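Local coordinates for RagB/SusD domain protein (Flavobacterium johnsoniae, PDB 5J90) that binds chitin as a SusD homolog and probably works at the outer membrane in chitin utilization, at residues P254-S259 with A320-K325; D280-S285 with A374-D379. All blocks are in the same frame, centred on the assembly; numbering follows the deposited sequence.

The two contacts hold different elements of one SusD-like chain, and their segments alternate in sequence. Contact 1 is partly buried and sets the beginning of helix 255-261 against the 3-10 segment 320-322. Contact 2 lies farther out, about 22 Å from the chain centre against about 17 Å (centre to centre), yet its touching residues are mostly buried. It joins the turn before helix 283-286 to helix 373-378. Contact 1 is mainly apolar, and its arginine pairs with Asp288 outside the contact. Contact 2 centres on an ion pair and a tyrosine hydroxyl. The two meet through a probable hydrogen bond from Val321 N to Ser285 O, 3.1 Å.

Contact 1: residues P254-S259 with A320-K325; sequences PIATIS and AVVRSK
Ile255 and Ala256 meet Val322 in a small apolar contact between the beginning of helix 255-261 and the 3-10 segment 320-322, which leads toward strand 326-328. The two methyls of Val322 divide the work. CG1 lies 3.9 Å from Ile255 CB and touches Ile255 CG2, and the two side chains cross at nearly a right angle. CG2 faces the backbone of Ala256, 3.8 Å from Ala256 N. With chi1 of Val322 at -60°, CG1 stands anti to the carbonyl carbon and CG2 between N and C, which turns one methyl to Ile255 and the other to the Ala256 backbone. The CB of Ala256 points toward the 3-10 segment. It rests 3.5 Å from Val322 O and 4.1 Å from Val322 CG2. The nearest CA atoms are those of Ala256 and Val322, 5.4 Å apart. Arg323 touches Ala256 with its aliphatic stem: its CG is 4.3 Å from Ala256 CB. Tyr49 of helix 46-54 packs against Ile255. With apolar touches alone between the side chains, the contact probably rests on close fit and burial of methyl groups. The small Ala256 lets the backbones approach, and Arg323 pairs its charge with Asp288 rather than across the contact.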
ATOM      1  N   PRO A 254      16.632  16.819  26.034  1.00 10.50           N
ATOM      2  CA  PRO A 254      16.730  15.675  26.952  1.00 10.44           C
ATOM      3  C   PRO A 254      17.756  14.627  26.523  1.00 10.27           C
ATOM      4  O   PRO A 254      18.211  13.828  27.347  1.00 11.48           O
ATOM      5  CB  PRO A 254      15.307  15.083  26.948  1.00 12.19           C
ATOM      6  CG  PRO A 254      14.672  15.612  25.706  1.00 10.90           C
ATOM      7  CD  PRO A 254      15.273  16.981  25.492  1.00 10.48           C
ATOM      8  N   ILE A 255      18.133  14.637  25.247  1.00  9.31           N
ATOM      9  CA  ILE A 255      19.145  13.705  24.771  1.00 10.83           C
ATOM     10  C   ILE A 255      20.487  13.911  25.483  1.00 11.24           C
ATOM     11  O   ILE A 255      21.250  12.962  25.654  1.00 11.47           O
ATOM     12  CB  ILE A 255      19.303  13.776  23.233  1.00  9.56           C
ATOM     13  CG1 ILE A 255      17.980  13.397  22.548  1.00 10.52           C
ATOM     14  CG2 ILE A 255      20.412  12.849  22.762  1.00 12.53           C
ATOM     15  CD1 ILE A 255      17.964  13.695  21.065  1.00 13.67           C
ATOM     16  N   ALA A 256      20.776  15.144  25.897  1.00 11.01           N
ATOM     17  CA  ALA A 256      22.032  15.409  26.602  1.00 12.25           C
ATOM     18  C   ALA A 256      22.147  14.545  27.859  1.00 11.78           C
ATOM     19  O   ALA A 256      23.215  13.996  28.147  1.00 12.95           O
ATOM     20  CB  ALA A 256      22.140  16.886  26.947  1.00 11.47           C
ATOM     21  N   THR A 257      21.046  14.408  28.589  1.00 11.88           N
ATOM     22  CA  THR A 257      21.005  13.576  29.792  1.00 11.95           C
ATOM     23  C   THR A 257      21.043  12.088  29.449  1.00 12.91           C
ATOM     24  O   THR A 257      21.829  11.328  30.017  1.00 12.50           O
ATOM     25  CB  THR A 257      19.746  13.885  30.616  1.00 13.64           C
ATOM     26  OG1 THR A 257      19.812  15.236  31.085  1.00 16.03           O
ATOM     27  CG2 THR A 257      19.617  12.940  31.809  1.00 13.93           C
ATOM     28  N   ILE A 258      20.176  11.663  28.531  1.00 11.78           N
ATOM     29  CA  ILE A 258      20.114  10.263  28.113  1.00 12.38           C
ATOM     30  C   ILE A 258      21.482   9.769  27.657  1.00 11.39           C
ATOM     31  O   ILE A 258      21.898   8.648  27.981  1.00 11.81           O
ATOM     32  CB  ILE A 258      19.064  10.073  27.004  1.00 10.91           C
ATOM     33  CG1 ILE A 258      17.693  10.491  27.534  1.00 10.41           C
ATOM     34  CG2 ILE A 258      19.052   8.631  26.531  1.00 12.45           C
ATOM     35  CD1 ILE A 258      16.648  10.656  26.432  1.00 11.65           C
ATOM     36  N   SER A 259      22.200  10.623  26.934  1.00 11.69           N
ATOM     37  CA  SER A 259      23.543  10.289  26.476  1.00 11.23           C
ATOM     38  C   SER A 259      24.617  10.463  27.566  1.00 13.36           C
ATOM     39  O   SER A 259      25.172   9.480  28.054  1.00 14.44           O
ATOM     40  CB  SER A 259      23.909  11.110  25.236  1.00 12.27           C
ATOM     41  OG  SER A 259      25.203  10.767  24.780  1.00 13.21           O
ATOM     42  N   ALA A 320      27.753  18.124  21.122  1.00 12.12           N
ATOM     43  CA  ALA A 320      27.355  19.464  21.531  1.00 13.95           C
ATOM     44  C   ALA A 320      26.007  19.934  20.991  1.00 12.55           C
ATOM     45  O   ALA A 320      25.377  20.807  21.590  1.00 13.03           O
ATOM     46  CB  ALA A 320      28.451  20.477  21.188  1.00 15.94           C
ATOM     47  N   VAL A 321      25.553  19.364  19.872  1.00 11.65           N
ATOM     48  CA  VAL A 321      24.284  19.806  19.291  1.00 13.57           C
ATOM     49  C   VAL A 321      23.095  19.587  20.224  1.00 11.23           C
ATOM     50  O   VAL A 321      22.092  20.290  20.113  1.00 10.74           O
ATOM     51  CB  VAL A 321      23.982  19.178  17.899  1.00 12.85           C
ATOM     52  CG1 VAL A 321      25.008  19.643  16.862  1.00 17.68           C
ATOM     53  CG2 VAL A 321      23.901  17.663  17.976  1.00 13.47           C
ATOM     54  N   VAL A 322      23.203  18.626  21.143  1.00 10.54           N
ATOM     55  CA  VAL A 322      22.135  18.420  22.125  1.00 11.00           C
ATOM     56  C   VAL A 322      22.391  19.100  23.466  1.00 11.30           C
ATOM     57  O   VAL A 322      21.518  19.106  24.331  1.00 11.58           O
ATOM     58  CB  VAL A 322      21.802  16.926  22.353  1.00  9.76           C
ATOM     59  CG1 VAL A 322      21.351  16.279  21.036  1.00 12.06           C
ATOM     60  CG2 VAL A 322      22.978  16.180  22.969  1.00 12.68           C
ATOM     61  N   ARG A 323      23.575  19.694  23.625  1.00 11.92           N
ATOM     62  CA  ARG A 323      23.886  20.425  24.854  1.00 11.94           C
ATOM     63  C   ARG A 323      23.472  21.878  24.667  1.00 11.79           C
ATOM     64  O   ARG A 323      24.298  22.790  24.582  1.00 13.61           O
ATOM     65  CB  ARG A 323      25.361  20.251  25.238  1.00 13.01           C
ATOM     66  CG  ARG A 323      25.692  18.784  25.531  1.00 12.91           C
ATOM     67  CD  ARG A 323      27.040  18.594  26.225  1.00 13.88           C
ATOM     68  NE  ARG A 323      28.180  18.695  25.319  1.00 14.60           N
ATOM     69  CZ  ARG A 323      28.699  17.674  24.647  1.00 13.21           C
ATOM     70  NH1 ARG A 323      28.157  16.466  24.739  1.00 14.51           N
ATOM     71  NH2 ARG A 323      29.763  17.860  23.877  1.00 15.34           N
ATOM     72  N   SER A 324      22.161  22.069  24.596  1.00 11.19           N
ATOM     73  CA  SER A 324      21.562  23.325  24.191  1.00 11.31           C
ATOM     74  C   SER A 324      20.131  23.384  24.695  1.00 11.40           C
ATOM     75  O   SER A 324      19.474  22.341  24.857  1.00 11.90           O
ATOM     76  CB  SER A 324      21.548  23.403  22.661  1.00 11.18           C
ATOM     77  OG  SER A 324      20.953  24.603  22.216  1.00 12.40           O
ATOM     78  N   LYS A 325      19.641  24.597  24.916  1.00 11.66           N
ATOM     79  CA  LYS A 325      18.250  24.829  25.280  1.00 11.73           C
ATOM     80  C   LYS A 325      17.401  25.080  24.032  1.00 11.41           C
ATOM     81  O   LYS A 325      16.224  25.395  24.131  1.00 11.93           O
ATOM     82  CB  LYS A 325      18.149  26.001  26.260  1.00 12.10           C
ATOM     83  CG  LYS A 325      18.992  25.811  27.522  1.00 13.48           C
ATOM     84  CD  LYS A 325      19.067  27.093  28.362  1.00 14.63           C
ATOM     85  CE  LYS A 325      17.819  27.253  29.201  1.00 13.19           C
ATOM     86  NZ  LYS A 325      17.905  28.474  30.073  1.00 12.58           N
TER

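Contact 2: residues D280-S285 with A374-D379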
ATOM      1  N   ASP A 280      33.104  14.081   7.129  1.00 15.14           N
ATOM      2  CA  ASP A 280      32.185  15.194   7.263  1.00 12.58           C
ATOM      3  C   ASP A 280      32.523  16.010   8.508  1.00 12.14           C
ATOM      4  O   ASP A 280      32.507  15.475   9.613  1.00 13.31           O
ATOM      5  CB  ASP A 280      30.773  14.604   7.365  1.00 14.07           C
ATOM      6  CG  ASP A 280      29.690  15.630   7.154  1.00 12.97           C
ATOM      7  OD1 ASP A 280      29.771  16.724   7.736  1.00 12.58           O
ATOM      8  OD2 ASP A 280      28.736  15.333   6.390  1.00 13.14           O
ATOM      9  N   PRO A 281      32.813  17.311   8.339  1.00 12.40           N
ATOM     10  CA  PRO A 281      33.208  18.123   9.500  1.00 15.09           C
ATOM     11  C   PRO A 281      32.079  18.338  10.508  1.00 16.40           C
ATOM     12  O   PRO A 281      32.346  18.776  11.627  1.00 17.06           O
ATOM     13  CB  PRO A 281      33.631  19.457   8.875  1.00 15.63           C
ATOM     14  CG  PRO A 281      32.902  19.517   7.579  1.00 17.05           C
ATOM     15  CD  PRO A 281      32.830  18.092   7.090  1.00 14.34           C
ATOM     16  N   ARG A 282      30.838  18.031  10.134  1.00 12.59           N
ATOM     17  CA  ARG A 282      29.731  18.144  11.082  1.00 13.47           C
ATOM     18  C   ARG A 282      29.806  17.085  12.177  1.00 13.72           C
ATOM     19  O   ARG A 282      29.130  17.197  13.198  1.00 13.78           O
ATOM     20  CB  ARG A 282      28.382  18.073  10.349  1.00 11.52           C
ATOM     21  CG  ARG A 282      28.108  19.312   9.508  1.00 11.86           C
ATOM     22  CD  ARG A 282      26.895  19.124   8.586  1.00 12.17           C
ATOM     23  NE  ARG A 282      27.188  18.191   7.500  1.00 10.49           N
ATOM     24  CZ  ARG A 282      26.390  17.992   6.452  1.00 10.73           C
ATOM     25  NH1 ARG A 282      25.248  18.665   6.353  1.00 11.71           N
ATOM     26  NH2 ARG A 282      26.742  17.133   5.510  1.00 11.19           N
ATOM     27  N   ILE A 283      30.651  16.076  11.980  1.00 12.45           N
ATOM     28  CA  ILE A 283      30.745  14.970  12.921  1.00 13.11           C
ATOM     29  C   ILE A 283      31.155  15.452  14.314  1.00 12.45           C
ATOM     30  O   ILE A 283      30.739  14.879  15.317  1.00 13.53           O
ATOM     31  CB  ILE A 283      31.723  13.887  12.410  1.00 12.97           C
ATOM     32  CG1 ILE A 283      31.439  12.530  13.051  1.00 14.81           C
ATOM     33  CG2 ILE A 283      33.173  14.310  12.634  1.00 15.61           C
ATOM     34  CD1 ILE A 283      32.226  11.402  12.409  1.00 17.49           C
ATOM     35  N   ALA A 284      31.942  16.525  14.363  1.00 13.87           N
ATOM     36  CA  ALA A 284      32.535  16.982  15.617  1.00 15.36           C
ATOM     37  C   ALA A 284      31.512  17.590  16.570  1.00 15.63           C
ATOM     38  O   ALA A 284      31.649  17.471  17.784  1.00 17.38           O
ATOM     39  CB  ALA A 284      33.662  17.964  15.344  1.00 17.52           C
ATOM     40  N   SER A 285      30.488  18.245  16.035  1.00 15.44           N
ATOM     41  CA  SER A 285      29.450  18.785  16.902  1.00 15.89           C
ATOM     42  C   SER A 285      28.304  17.791  17.089  1.00 12.62           C
ATOM     43  O   SER A 285      27.587  17.862  18.080  1.00 13.76           O
ATOM     44  CB  SER A 285      28.930  20.130  16.401  1.00 18.02           C
ATOM     45  OG  SER A 285      28.305  20.016  15.133  1.00 17.84           O
ATOM     46  N   ALA A 374      32.472  23.913  -0.039  1.00 17.96           N
ATOM     47  CA  ALA A 374      32.749  23.840  -1.469  1.00 16.05           C
ATOM     48  C   ALA A 374      33.488  22.557  -1.857  1.00 16.70           C
ATOM     49  O   ALA A 374      33.126  21.894  -2.832  1.00 18.53           O
ATOM     50  CB  ALA A 374      33.523  25.070  -1.933  1.00 19.93           C
ATOM     51  N   GLY A 375      34.518  22.209  -1.091  1.00 16.50           N
ATOM     52  CA  GLY A 375      35.297  21.013  -1.357  1.00 17.27           C
ATOM     53  C   GLY A 375      34.509  19.741  -1.113  1.00 15.07           C
ATOM     54  O   GLY A 375      34.634  18.761  -1.851  1.00 18.74           O
ATOM     55  N   TYR A 376      33.704  19.760  -0.055  1.00 15.80           N
ATOM     56  CA  TYR A 376      32.843  18.633   0.300  1.00 15.59           C
ATOM     57  C   TYR A 376      31.817  18.377  -0.806  1.00 12.32           C
ATOM     58  O   TYR A 376      31.625  17.239  -1.237  1.00 14.13           O
ATOM     59  CB  TYR A 376      32.150  18.957   1.623  1.00 14.06           C
ATOM     60  CG  TYR A 376      31.203  17.909   2.167  1.00 12.19           C
ATOM     61  CD1 TYR A 376      29.850  17.931   1.834  1.00 12.31           C
ATOM     62  CD2 TYR A 376      31.647  16.928   3.043  1.00 14.06           C
ATOM     63  CE1 TYR A 376      28.968  16.990   2.350  1.00 12.19           C
ATOM     64  CE2 TYR A 376      30.769  15.972   3.562  1.00 11.93           C
ATOM     65  CZ  TYR A 376      29.431  16.015   3.207  1.00 11.47           C
ATOM     66  OH  TYR A 376      28.558  15.084   3.720  1.00 12.64           O
ATOM     67  N   ILE A 377      31.202  19.457  -1.272  1.00 12.84           N
ATOM     68  CA  ILE A 377      30.199  19.419  -2.326  1.00 13.22           C
ATOM     69  C   ILE A 377      30.772  18.924  -3.657  1.00 15.82           C
ATOM     70  O   ILE A 377      30.087  18.247  -4.424  1.00 15.98           O
ATOM     71  CB  ILE A 377      29.568  20.812  -2.491  1.00 14.24           C
ATOM     72  CG1 ILE A 377      28.620  21.098  -1.318  1.00 13.66           C
ATOM     73  CG2 ILE A 377      28.850  20.941  -3.822  1.00 14.87           C
ATOM     74  CD1 ILE A 377      28.200  22.545  -1.217  1.00 15.32           C
ATOM     75  N   ALA A 378      32.041  19.236  -3.919  1.00 16.07           N
ATOM     76  CA  ALA A 378      32.653  18.856  -5.190  1.00 17.86           C
ATOM     77  C   ALA A 378      33.291  17.463  -5.187  1.00 16.37           C
ATOM     78  O   ALA A 378      33.715  16.973  -6.234  1.00 20.20           O
ATOM     79  CB  ALA A 378      33.680  19.907  -5.614  1.00 18.46           C
ATOM     80  N   ASP A 379      33.348  16.815  -4.026  1.00 15.85           N
ATOM     81  CA  ASP A 379      34.050  15.540  -3.910  1.00 14.85           C
ATOM     82  C   ASP A 379      33.277  14.381  -4.537  1.00 18.72           C
ATOM     83  O   ASP A 379      32.167  14.059  -4.106  1.00 16.30           O
ATOM     84  CB  ASP A 379      34.377  15.234  -2.448  1.00 19.42           C
ATOM     85  CG  ASP A 379      35.257  14.011  -2.300  1.00 23.09           C
ATOM     86  OD1 ASP A 379      34.785  12.896  -2.599  1.00 20.34           O
ATOM     87  OD2 ASP A 379      36.429  14.164  -1.886  1.00 28.69           O
TER
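Asp280 and Arg282 form a polar cluster with Tyr376, joining the turn that leads into helix 283-286 to helix 373-378. The tight part is the ion pair and the hydroxyl, where all three residues are buried. Arg282 grips the carboxylate side-on. Its NE donates almost straight to Asp280 OD1, at 3.0 Å. Its NH2 reaches Asp280 OD2 at 2.8 Å. Each oxygen uses its syn lone pair. Arg282 N adds a capping bond to Asp280 OD1 on the anti side, 2.9 Å long. The bend of Arg282 at chi3, -71°, brings the guanidinium back to the aspartate. Tyr376 OH lies at the edge of the Arg282 guanidinium, in its plane, and donates a weak bond to Asp280 OD2, 2.7 Å away; the guanidinium and ring planes stand 88° apart. Gln423 bonds both Tyr376 OH and Arg282 NH2, and Ile426 packs beside them. The looser part is at Pro281, which is partly exposed. It meets the ring by one long apolar approach, CD to Tyr376 CD2 at 4.4 Å. An alanine here removes the carboxylate of Asp280, which would probably leave the Arg282 guanidinium without its charge partner, the turn without its capping bond and Tyr376 OH without this acceptor. The buried charges are thus paired locally, and the same carboxylate serves the turn, the arginine and the tyrosine of the distant helix.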